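Local coordinates for takeout-like protein 1 (PDB 4G0S), which probably binds and carries small lipophilic molecules, as do its relatives the haemolymph juvenile hormone binding proteins, at residues 8-13 with 74-79; 50-55 with 186-191; 117-122 with 152-157. All blocks are in the same frame, centred on the assembly; numbering follows the deposited sequence.

Overall arrangement
From the N terminus, the loop before helix 13-27 meets the end of strand 54-77 in contact 1, closing a loop of 60 residues. Contact 2 opens inside that loop, at the turn between strands 42-51 and 54-77, and closes much later on helix 182-189, so contacts 1 and 2 cross. Their centres lie about 35 Å apart, on opposite sides of the chain's centre. Contact 3 follows contact 1 in series and is nested within contact 2, joining strand 113-133 to strands 139-153 and 155-160. S186 packs on V152 where contacts 2 and 3 touch, and both border one myristic acid; contact 1 meets the other. All three reach the same antiparallel sheet.

Contact 1. Residues 8-13 with 74-79. With MYR (myristic acid), chain C.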
# COMPACT_ATOMS: atom_id res chain seq x y z
N CYS A 8 13.85 -15.94 13.46
CA CYS A 8 13.54 -17.00 12.49
C CYS A 8 14.75 -17.43 11.63
O CYS A 8 15.78 -16.75 11.60
CB CYS A 8 12.43 -16.53 11.52
SG CYS A 8 10.79 -16.18 12.24
N ASN A 9 14.63 -18.56 10.94
CA ASN A 9 15.44 -18.82 9.75
C ASN A 9 14.70 -18.08 8.67
O ASN A 9 13.47 -18.23 8.57
CB ASN A 9 15.47 -20.30 9.38
CG ASN A 9 16.23 -21.16 10.38
OD1 ASN A 9 17.11 -20.68 11.09
ND2 ASN A 9 15.90 -22.45 10.41
N LEU A 10 15.42 -17.28 7.89
CA LEU A 10 14.81 -16.43 6.86
C LEU A 10 14.00 -17.19 5.82
O LEU A 10 13.03 -16.67 5.31
CB LEU A 10 15.86 -15.50 6.20
CG LEU A 10 16.49 -14.44 7.12
CD1 LEU A 10 17.56 -13.63 6.41
CD2 LEU A 10 15.48 -13.53 7.84
N GLU A 11 14.39 -18.43 5.56
CA GLU A 11 13.62 -19.31 4.65
C GLU A 11 12.63 -20.27 5.37
O GLU A 11 11.90 -21.01 4.70
CB GLU A 11 14.57 -20.09 3.72
CG GLU A 11 15.67 -19.26 3.04
CD GLU A 11 16.33 -20.00 1.89
OE1 GLU A 11 16.72 -19.35 0.86
OE2 GLU A 11 16.45 -21.23 1.99
N ASP A 12 12.60 -20.26 6.71
CA ASP A 12 11.43 -20.80 7.42
C ASP A 12 10.24 -19.84 7.24
O ASP A 12 10.03 -18.91 8.03
CB ASP A 12 11.70 -21.10 8.91
CG ASP A 12 10.50 -21.78 9.63
OD1 ASP A 12 9.40 -21.91 9.05
OD2 ASP A 12 10.67 -22.19 10.80
N SER A 13 9.47 -20.11 6.20
CA SER A 13 8.35 -19.26 5.82
C SER A 13 7.10 -19.34 6.72
O SER A 13 6.18 -18.57 6.53
CB SER A 13 8.01 -19.41 4.32
OG SER A 13 6.84 -20.17 4.09
N VAL A 74 5.00 -15.20 3.78
CA VAL A 74 6.29 -14.58 3.51
C VAL A 74 7.21 -15.65 2.88
O VAL A 74 7.33 -16.77 3.39
CB VAL A 74 6.89 -13.97 4.81
CG1 VAL A 74 8.33 -13.52 4.62
CG2 VAL A 74 6.03 -12.82 5.31
N LYS A 75 7.81 -15.31 1.75
CA LYS A 75 8.72 -16.23 1.08
C LYS A 75 10.03 -15.49 0.82
O LYS A 75 10.18 -14.74 -0.15
CB LYS A 75 8.11 -16.77 -0.22
CG LYS A 75 8.67 -18.12 -0.63
CD LYS A 75 8.47 -18.40 -2.12
CE LYS A 75 9.78 -18.31 -2.90
NZ LYS A 75 10.62 -19.55 -2.88
N TRP A 76 10.97 -15.69 1.73
CA TRP A 76 12.30 -15.14 1.58
C TRP A 76 13.18 -16.15 0.93
O TRP A 76 13.31 -17.28 1.40
CB TRP A 76 12.83 -14.77 2.94
CG TRP A 76 13.93 -13.74 2.92
CD1 TRP A 76 15.14 -13.77 2.22
CD2 TRP A 76 13.99 -12.52 3.74
NE1 TRP A 76 15.90 -12.66 2.51
CE2 TRP A 76 15.28 -11.87 3.42
CE3 TRP A 76 13.12 -11.90 4.64
CZ2 TRP A 76 15.66 -10.66 3.97
CZ3 TRP A 76 13.52 -10.68 5.20
CH2 TRP A 76 14.76 -10.07 4.87
N ASP A 77 13.81 -15.73 -0.17
CA ASP A 77 14.62 -16.64 -0.99
C ASP A 77 16.06 -16.13 -1.12
O ASP A 77 16.32 -15.09 -1.74
CB ASP A 77 13.92 -16.87 -2.32
CG ASP A 77 14.68 -17.81 -3.23
OD1 ASP A 77 15.88 -18.05 -3.03
OD2 ASP A 77 14.06 -18.27 -4.20
N LEU A 78 16.97 -16.89 -0.51
CA LEU A 78 18.33 -16.44 -0.23
C LEU A 78 19.29 -16.61 -1.39
O LEU A 78 20.30 -15.92 -1.45
CB LEU A 78 18.90 -17.13 1.00
CG LEU A 78 18.40 -16.56 2.32
CD1 LEU A 78 18.61 -17.57 3.44
CD2 LEU A 78 19.09 -15.23 2.61
N LYS A 79 18.95 -17.53 -2.28
CA LYS A 79 19.72 -17.74 -3.49
C LYS A 79 19.35 -16.64 -4.49
O LYS A 79 20.22 -16.10 -5.16
CB LYS A 79 19.45 -19.13 -4.09
CG LYS A 79 20.27 -19.49 -5.33
CD LYS A 79 21.77 -19.23 -5.18
CE LYS A 79 22.26 -18.28 -6.27
NZ LYS A 79 23.73 -18.32 -6.50
C1 MYR C . 13.50 -12.21 12.05
O1 MYR C . 14.03 -13.33 11.79
O2 MYR C . 13.49 -11.73 13.21
C2 MYR C . 12.87 -11.39 10.94
C3 MYR C . 11.78 -10.49 11.53
C4 MYR C . 10.57 -10.39 10.61
C5 MYR C . 10.01 -8.97 10.62
C6 MYR C . 10.64 -8.13 9.51
C7 MYR C . 9.94 -6.78 9.44
C8 MYR C . 9.28 -6.63 8.07
C9 MYR C . 8.44 -5.36 7.98
C10 MYR C . 7.03 -5.52 8.55
C11 MYR C . 6.07 -4.47 7.99
C12 MYR C . 5.36 -4.93 6.72
C13 MYR C . 3.87 -4.61 6.78
C14 MYR C . 3.31 -4.16 5.46
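The type I turn from N9 to D12, through which L10 and E11 settle on W76 and L78, leads into helix 13-27 and lies against the end of strand 54-77 in this JHBP-family fold. D12 ends the turn as the N-cap of that helix, its OD1 accepting the backbone N of A14. The apolar half of the contact is L10 over the indole. With CG beside its own backbone N (chi1 -66°), L10 runs alongside W76, pointing the same way. Its CB sits 4.3 Å from the centroid of the five-membered W76 ring, 13° off the ring normal, a CH-pi contact, while L10 CD1 reaches toward the rim, 4.2 Å from W76 CE2. The same methyl lies 4.4 Å from L78 CD2. The indole is also held at its polar end, where NE1 bonds to the hydroxyl of Y129.

E11 carries the polar half. Its chain, extended beyond CG, runs across L78 at a slant, with E11 CG 3.4 Å from L78 CD1. The anti lone pair of E11 OE1 then accepts the backbone N-H of L78, with N 2.8 Å from OE1 and an angle of 156° at the hydrogen. This fastens the chain just as it leaves the strand. D77 OD1 is 4.2 Å from E11 OE1, a pairing of like charges probably eased by the amide of K80, which bonds to D77 OD1.

At the other end of the loop C8, linked by a disulfide to C15, meets the head of a myristic acid: C8 N donates to O1 of its carboxyl group at 3.1 Å.

Contact 2. Residues 50-55 with 186-191; sequences DLSGLQ and SEEFGK. With MYR (myristic acid), chain D.
The F189 ring reaches from the helix to the hairpin, with L54 on one face and the L51 carbonyl at its edge. CG of F189 stands beside the backbone N (chi1 -55°), which swings the ring out from helix 182-189 toward the turn at L51 to L54. L54 answers with CG anti to its own N; chi1 of 173° together with chi2 near 60° lays CD2 on one ring face, 3.9 Å from the F189 centroid, in a CH-pi contact set toward the rim. The ring edge is turned to the hairpin backbone: F189 CE1 is 3.3 Å from L51 O, which lies in the ring plane. L51 CB adds an apolar contact with F189 CD1 at 4.1 Å.

The side chain of E188 curls round to S52, OE1 rising above the ring face opposite L54 CD2. The hydroxyl OG of S52 donates to E188 OE1; the modelled length of 2.5 Å is very short, so its exact value is doubtful.

On the inner side the 186-191 segment borders a myristic acid, with F189 CB 3.8 Å from ligand C11 and G190 CA 3.6 Å from ligand C7. An alanine in place of F189 would keep CB beside the fatty chain but would probably take away the ring face under L54 CD2 and open a gap between hairpin and helix. The arrangement is that of a beta hairpin with a two-residue type I' turn, S52 and G53 both at positive phi, seated on a helix that lines the lipid site.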
# COMPACT_ATOMS: atom_id res chain seq x y z
N ASP A 50 -3.38 10.36 -15.57
CA ASP A 50 -4.18 10.57 -16.79
C ASP A 50 -4.21 9.20 -17.43
O ASP A 50 -3.23 8.77 -18.06
CB ASP A 50 -3.56 11.68 -17.69
CG ASP A 50 -4.35 11.94 -19.00
OD1 ASP A 50 -4.75 10.98 -19.70
OD2 ASP A 50 -4.52 13.15 -19.36
N LEU A 51 -5.33 8.52 -17.23
CA LEU A 51 -5.50 7.11 -17.54
C LEU A 51 -6.88 6.84 -18.13
O LEU A 51 -7.90 7.29 -17.56
CB LEU A 51 -5.40 6.30 -16.25
CG LEU A 51 -4.02 5.89 -15.79
CD1 LEU A 51 -4.18 4.72 -14.82
CD2 LEU A 51 -3.19 5.46 -16.99
N SER A 52 -6.92 6.09 -19.24
CA SER A 52 -8.19 5.71 -19.89
C SER A 52 -9.18 6.87 -19.97
O SER A 52 -10.38 6.67 -19.84
CB SER A 52 -8.87 4.54 -19.15
OG SER A 52 -8.23 3.31 -19.37
N GLY A 53 -8.68 8.08 -20.20
CA GLY A 53 -9.55 9.24 -20.32
C GLY A 53 -10.01 9.97 -19.04
O GLY A 53 -10.75 10.97 -19.15
N LEU A 54 -9.61 9.46 -17.86
CA LEU A 54 -9.82 10.14 -16.56
C LEU A 54 -8.58 10.91 -16.15
O LEU A 54 -7.50 10.34 -16.09
CB LEU A 54 -10.10 9.12 -15.45
CG LEU A 54 -10.18 9.55 -13.99
CD1 LEU A 54 -11.30 10.56 -13.77
CD2 LEU A 54 -10.41 8.30 -13.11
N GLN A 55 -8.73 12.20 -15.88
CA GLN A 55 -7.62 13.00 -15.31
C GLN A 55 -7.89 13.08 -13.83
O GLN A 55 -8.93 13.62 -13.43
CB GLN A 55 -7.57 14.41 -15.93
CG GLN A 55 -7.17 14.41 -17.39
CD GLN A 55 -8.38 14.25 -18.33
OE1 GLN A 55 -8.45 13.30 -19.12
NE2 GLN A 55 -9.32 15.17 -18.25
N SER A 186 -11.68 -0.56 -10.38
CA SER A 186 -10.50 -0.86 -9.59
C SER A 186 -9.32 -1.28 -10.47
O SER A 186 -8.20 -0.79 -10.30
CB SER A 186 -10.79 -1.88 -8.44
OG SER A 186 -10.79 -3.27 -8.83
N GLU A 187 -9.60 -2.15 -11.44
CA GLU A 187 -8.56 -2.66 -12.33
C GLU A 187 -8.16 -1.59 -13.29
O GLU A 187 -7.00 -1.52 -13.70
CB GLU A 187 -9.03 -3.92 -13.08
CG GLU A 187 -9.20 -5.13 -12.16
CD GLU A 187 -8.82 -6.44 -12.84
OE1 GLU A 187 -9.02 -7.52 -12.19
OE2 GLU A 187 -8.32 -6.41 -14.01
N GLU A 188 -9.11 -0.73 -13.63
CA GLU A 188 -8.85 0.35 -14.57
C GLU A 188 -8.04 1.50 -13.98
O GLU A 188 -7.23 2.09 -14.68
CB GLU A 188 -10.16 0.83 -15.21
CG GLU A 188 -10.40 0.35 -16.62
CD GLU A 188 -9.36 0.89 -17.61
OE1 GLU A 188 -8.84 1.98 -17.37
OE2 GLU A 188 -9.06 0.24 -18.61
N PHE A 189 -8.17 1.79 -12.69
CA PHE A 189 -7.53 2.98 -12.12
C PHE A 189 -6.73 2.75 -10.83
O PHE A 189 -6.05 3.66 -10.34
CB PHE A 189 -8.58 4.07 -11.90
CG PHE A 189 -9.36 4.39 -13.16
CD1 PHE A 189 -8.81 5.24 -14.14
CD2 PHE A 189 -10.62 3.83 -13.38
CE1 PHE A 189 -9.52 5.52 -15.30
CE2 PHE A 189 -11.34 4.10 -14.56
CZ PHE A 189 -10.78 4.96 -15.50
N GLY A 190 -6.81 1.54 -10.27
CA GLY A 190 -6.14 1.23 -8.98
C GLY A 190 -4.63 1.22 -8.93
O GLY A 190 -4.04 1.39 -7.86
N LYS A 191 -3.95 1.04 -10.07
CA LYS A 191 -2.51 0.85 -9.99
C LYS A 191 -1.75 2.07 -9.40
O LYS A 191 -0.89 1.87 -8.55
CB LYS A 191 -1.91 0.34 -11.33
CG LYS A 191 -0.46 -0.12 -11.25
CD LYS A 191 0.27 0.01 -12.59
CE LYS A 191 1.64 -0.67 -12.57
NZ LYS A 191 1.60 -2.13 -12.23
C1 MYR D . -3.28 -0.54 -0.60
O1 MYR D . -4.22 -1.29 -0.26
O2 MYR D . -2.21 -0.59 0.06
C2 MYR D . -3.41 0.40 -1.80
C3 MYR D . -4.83 0.74 -2.32
C4 MYR D . -5.29 -0.01 -3.57
C5 MYR D . -6.03 0.81 -4.65
C6 MYR D . -7.57 0.73 -4.63
C7 MYR D . -8.17 0.69 -6.02
C8 MYR D . -9.61 1.18 -6.10
C9 MYR D . -9.84 2.11 -7.30
C10 MYR D . -9.51 3.56 -6.97
C11 MYR D . -9.38 4.44 -8.22
C12 MYR D . -9.90 5.85 -7.97
C13 MYR D . -10.85 6.22 -9.13
C14 MYR D . -11.64 7.48 -8.86

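Contact 3. Residues 117-122 with 152-157; sequences KLKNIH and VKDNAQ. With MYR (myristic acid), chain D.
The imidazole of H122 takes K153 across one face: K153 CE lies 4.0 Å from the H122 ring centroid, 13° off the normal, the two side chains crossing at about a right angle. N120 O sits at the ring edge, in its plane, H122 NE2 makes a weak bond to N120 OD1, and the ring of H88 also stacks on H122. The lysine's charged end goes on to a salt bridge with D151. The amide of N120 and the carboxylate of D154 are set nearly perpendicular, 89° apart. N120 ND2 points straight at D154 OD1 (3.2 Å, 166° at the hydrogen), staying in its own amide plane but meeting the oxygen from above the carboxylate plane.

These groups cluster where both strands turn a corner, at 119-120 and at 154. K119 O accepts D154 N at 3.0 Å and N155 N at 3.3 Å, so two residues face one, a classic beta bulge. Past it K153 N bonds to N120 O at 3.2 Å, and I121 pairs with V152.

The sheet face carrying L118, I121, V152 and A156 is apolar. I121, its CG1 anti to the backbone N, packs CD1 3.9 Å from V152 CG2 and 3.4 Å from C4 of a myristic acid, whose C6 is 3.4 Å from L118 CD1. The contact thus separates a polar outer side, with lysines, asparagines and an aspartate, from a hydrocarbon wall suited to a fatty chain.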
# COMPACT_ATOMS: atom_id res chain seq x y z
N LYS A 117 -13.62 2.75 0.16
CA LYS A 117 -13.51 1.66 1.13
C LYS A 117 -13.24 0.40 0.37
O LYS A 117 -14.05 -0.01 -0.47
CB LYS A 117 -14.85 1.45 1.84
CG LYS A 117 -14.99 2.17 3.14
CD LYS A 117 -15.90 1.35 4.05
CE LYS A 117 -16.92 2.21 4.79
NZ LYS A 117 -18.12 1.42 5.25
N LEU A 118 -12.11 -0.22 0.68
CA LEU A 118 -11.68 -1.46 0.06
C LEU A 118 -11.96 -2.67 0.95
O LEU A 118 -11.65 -2.65 2.13
CB LEU A 118 -10.21 -1.38 -0.31
CG LEU A 118 -9.89 -0.22 -1.25
CD1 LEU A 118 -8.40 -0.20 -1.52
CD2 LEU A 118 -10.70 -0.33 -2.54
N LYS A 119 -12.56 -3.70 0.37
CA LYS A 119 -13.03 -4.85 1.16
C LYS A 119 -12.28 -6.08 0.69
O LYS A 119 -12.46 -6.54 -0.41
CB LYS A 119 -14.57 -4.98 1.04
CG LYS A 119 -15.24 -6.03 1.91
CD LYS A 119 -15.59 -5.52 3.31
CE LYS A 119 -16.04 -6.69 4.18
NZ LYS A 119 -14.83 -7.50 4.54
N ASN A 120 -11.37 -6.57 1.53
CA ASN A 120 -10.57 -7.75 1.24
C ASN A 120 -9.58 -7.48 0.06
O ASN A 120 -9.57 -8.22 -0.93
CB ASN A 120 -11.50 -8.95 0.97
CG ASN A 120 -10.77 -10.27 0.94
OD1 ASN A 120 -9.60 -10.34 1.29
ND2 ASN A 120 -11.47 -11.34 0.50
N ILE A 121 -8.78 -6.42 0.16
CA ILE A 121 -7.76 -6.22 -0.88
C ILE A 121 -6.53 -7.09 -0.72
O ILE A 121 -5.83 -7.04 0.30
CB ILE A 121 -7.39 -4.73 -1.19
CG1 ILE A 121 -6.38 -4.66 -2.37
CG2 ILE A 121 -6.94 -3.95 0.05
CD1 ILE A 121 -6.09 -3.26 -2.89
N HIS A 122 -6.25 -7.87 -1.75
CA HIS A 122 -5.10 -8.76 -1.72
C HIS A 122 -3.95 -8.14 -2.44
O HIS A 122 -4.12 -7.45 -3.45
CB HIS A 122 -5.46 -10.17 -2.22
CG HIS A 122 -6.20 -11.00 -1.19
ND1 HIS A 122 -5.68 -12.13 -0.64
CD2 HIS A 122 -7.42 -10.79 -0.57
CE1 HIS A 122 -6.52 -12.62 0.26
NE2 HIS A 122 -7.60 -11.81 0.31
N VAL A 152 -8.85 -6.38 -5.42
CA VAL A 152 -9.90 -6.05 -4.50
C VAL A 152 -10.93 -7.14 -4.69
O VAL A 152 -11.73 -7.11 -5.64
CB VAL A 152 -10.44 -4.64 -4.81
CG1 VAL A 152 -11.29 -4.11 -3.66
CG2 VAL A 152 -9.28 -3.68 -5.14
N LYS A 153 -10.87 -8.14 -3.81
CA LYS A 153 -11.69 -9.36 -3.96
C LYS A 153 -13.15 -9.24 -3.51
O LYS A 153 -14.04 -9.84 -4.13
CB LYS A 153 -11.04 -10.53 -3.23
CG LYS A 153 -10.07 -11.32 -4.09
CD LYS A 153 -9.78 -12.67 -3.42
CE LYS A 153 -8.35 -13.11 -3.72
NZ LYS A 153 -8.10 -13.24 -5.20
N ASP A 154 -13.42 -8.52 -2.44
CA ASP A 154 -14.81 -8.42 -2.01
C ASP A 154 -15.52 -7.25 -2.59
O ASP A 154 -16.56 -7.41 -3.17
CB ASP A 154 -14.96 -8.42 -0.49
CG ASP A 154 -14.82 -9.80 0.07
OD1 ASP A 154 -14.31 -10.66 -0.69
OD2 ASP A 154 -15.22 -10.01 1.23
N ASN A 155 -14.96 -6.05 -2.46
CA ASN A 155 -15.75 -4.91 -2.79
C ASN A 155 -14.97 -3.63 -2.76
O ASN A 155 -13.99 -3.51 -2.05
CB ASN A 155 -16.89 -4.81 -1.75
CG ASN A 155 -18.13 -4.17 -2.31
OD1 ASN A 155 -19.21 -4.33 -1.76
ND2 ASN A 155 -17.98 -3.41 -3.39
N ALA A 156 -15.45 -2.64 -3.50
CA ALA A 156 -14.91 -1.28 -3.45
C ALA A 156 -16.08 -0.29 -3.48
O ALA A 156 -16.95 -0.40 -4.34
CB ALA A 156 -13.98 -1.07 -4.63
N GLN A 157 -16.14 0.63 -2.51
CA GLN A 157 -17.20 1.67 -2.51
C GLN A 157 -16.58 3.04 -2.76
O GLN A 157 -15.43 3.27 -2.40
CB GLN A 157 -18.06 1.67 -1.23
CG GLN A 157 -18.26 0.29 -0.65
CD GLN A 157 -19.51 0.16 0.22
OE1 GLN A 157 -19.81 1.05 1.04
NE2 GLN A 157 -20.23 -0.97 0.08
C1 MYR D . -3.28 -0.54 -0.60
O1 MYR D . -4.22 -1.29 -0.26
O2 MYR D . -2.21 -0.59 0.06
C2 MYR D . -3.41 0.40 -1.80
C3 MYR D . -4.83 0.74 -2.32
C4 MYR D . -5.29 -0.01 -3.57
C5 MYR D . -6.03 0.81 -4.65
C6 MYR D . -7.57 0.73 -4.63
C7 MYR D . -8.17 0.69 -6.02
C8 MYR D . -9.61 1.18 -6.10
C9 MYR D . -9.84 2.11 -7.30
C10 MYR D . -9.51 3.56 -6.97
C11 MYR D . -9.38 4.44 -8.22
C12 MYR D . -9.90 5.85 -7.97
C13 MYR D . -10.85 6.22 -9.13
C14 MYR D . -11.64 7.48 -8.86